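Local coordinates for protein ofchtiv-allosamidin (PDB 6JMB) that probably hydrolyses chitin as a group IV insect chitinase of glycosyl hydrolase family 18, binding the inhibitor allosamidin in its active-site cleft, at residues Gly136-Asp139 / Ile140-Ser144. Numbering follows the deposited sequence.
Sequences GEDD and IEQFS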
loop_
_atom_site.group_PDB
_atom_site.type_symbol
_atom_site.label_atom_id
_atom_site.label_comp_id
_atom_site.label_asym_id
_atom_site.label_seq_id
_atom_site.Cartn_x
_atom_site.Cartn_y
_atom_site.Cartn_z
ATOM N N GLY A 136 5.242 10.141 -21.399
ATOM C CA GLY A 136 4.236 9.200 -21.863
ATOM C C GLY A 136 4.747 7.773 -21.881
ATOM O O GLY A 136 5.345 7.285 -20.915
ATOM N N GLU A 137 4.514 7.088 -23.003
ATOM C CA GLU A 137 4.813 5.662 -23.089
ATOM C C GLU A 137 6.294 5.358 -22.928
ATOM O O GLU A 137 6.649 4.227 -22.567
ATOM C CB GLU A 137 4.310 5.087 -24.415
ATOM C CG GLU A 137 2.982 4.362 -24.296
ATOM C CD GLU A 137 2.583 3.662 -25.579
ATOM O OE1 GLU A 137 3.484 3.253 -26.345
ATOM O OE2 GLU A 137 1.365 3.522 -25.821
ATOM N N ASP A 138 7.170 6.334 -23.174
ATOM C CA ASP A 138 8.590 6.097 -22.963
ATOM C C ASP A 138 8.887 5.758 -21.508
ATOM O O ASP A 138 9.869 5.064 -21.225
ATOM C CB ASP A 138 9.410 7.307 -23.409
ATOM C CG ASP A 138 10.838 6.935 -23.762
ATOM O OD1 ASP A 138 11.033 5.960 -24.521
ATOM O OD2 ASP A 138 11.766 7.616 -23.281
ATOM N N ASP A 139 8.041 6.232 -20.581
ATOM C CA ASP A 139 8.231 5.936 -19.161
ATOM C C ASP A 139 8.297 4.437 -18.897
ATOM O O ASP A 139 8.958 4.008 -17.945
ATOM C CB ASP A 139 7.051 6.465 -18.345
ATOM C CG ASP A 139 7.007 7.981 -18.228
ATOM O OD1 ASP A 139 7.889 8.697 -18.752
ATOM O OD2 ASP A 139 6.045 8.450 -17.586
ATOM N N ILE A 140 7.572 3.631 -19.680
ATOM C CA ILE A 140 7.566 2.187 -19.446
ATOM C C ILE A 140 8.974 1.627 -19.593
ATOM O O ILE A 140 9.448 0.846 -18.755
ATOM C CB ILE A 140 6.570 1.485 -20.389
ATOM C CG1 ILE A 140 5.160 2.052 -20.224
ATOM C CG2 ILE A 140 6.579 -0.022 -20.136
ATOM C CD1 ILE A 140 4.177 1.569 -21.286
ATOM N N GLU A 141 9.670 2.030 -20.663
ATOM C CA GLU A 141 11.053 1.605 -20.847
ATOM C C GLU A 141 11.956 2.210 -19.784
ATOM O O GLU A 141 12.776 1.506 -19.177
ATOM C CB GLU A 141 11.555 1.982 -22.243
ATOM C CG GLU A 141 13.055 1.765 -22.389
ATOM C CD GLU A 141 13.637 2.350 -23.660
ATOM O OE1 GLU A 141 12.865 2.757 -24.553
ATOM O OE2 GLU A 141 14.882 2.396 -23.762
ATOM N N GLN A 142 11.816 3.517 -19.542
ATOM C CA GLN A 142 12.764 4.195 -18.665
ATOM C C GLN A 142 12.648 3.707 -17.228
ATOM O O GLN A 142 13.649 3.684 -16.506
ATOM C CB GLN A 142 12.592 5.713 -18.749
ATOM C CG GLN A 142 12.709 6.293 -20.158
ATOM C CD GLN A 142 13.957 5.841 -20.894
ATOM O OE1 GLN A 142 15.018 5.679 -20.301
ATOM N NE2 GLN A 142 13.830 5.644 -22.203
ATOM N N PHE A 143 11.443 3.320 -16.801
ATOM C CA PHE A 143 11.276 2.722 -15.481
ATOM C C PHE A 143 12.126 1.464 -15.347
ATOM O O PHE A 143 12.845 1.286 -14.357
ATOM C CB PHE A 143 9.795 2.408 -15.261
ATOM C CG PHE A 143 9.471 1.841 -13.901
ATOM C CD1 PHE A 143 9.783 2.530 -12.736
ATOM C CD2 PHE A 143 8.811 0.632 -13.798
ATOM C CE1 PHE A 143 9.448 2.004 -11.485
ATOM C CE2 PHE A 143 8.484 0.097 -12.556
ATOM C CZ PHE A 143 8.797 0.788 -11.404
ATOM N N SER A 144 12.079 0.587 -16.351
ATOM C CA SER A 144 12.881 -0.630 -16.292
ATOM C C SER A 144 14.374 -0.332 -16.365
ATOM O O SER A 144 15.171 -0.984 -15.682
ATOM C CB SER A 144 12.445 -1.601 -17.386
ATOM O OG SER A 144 11.190 -2.175 -17.045
HETATM O O HOH W 1 13.225 5.264 -25.558
#
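The carboxylate of D138 is held at both oxygens. OD1 of D138 accepts from a water that also donates to OE1 of E141, while OD2 of D138 takes a weak, bent bond from NE2 of Q142 (3.1 Å), one turn on. OD1 of D138 and OE1 of E141 lie only 3.7 Å apart, and the shared water probably eases the closeness of these like charges; the two carboxylate planes are turned 77° to each other. Q142 suits its place because chi1 sets its CG against the carbonyl O of D138, and the bend at chi2 (-51°) then turns the amide back to the acid. Acidic residues in this first turn would also be favoured by the partial positive charge of the helix N-terminus. Beneath them the backbone winds up: N of Q142 bonds to O of D138, and N of F143 to O of D139 (2.8 Å). Before that, N of I140 bonds to O of E137 at 3.1 Å, an i to i+3 link as in a turn. D139 faces inward, where T133, N129 and S93 satisfy its buried carboxylate. The large apolar ring of F143 suits a buried site, packing on P128 and on V181 of helix 178-184. This turn lies in the first part of helix 138-154, which connects the parallel neighbours strand 120-124 and strand 160-165 in the TIM barrel.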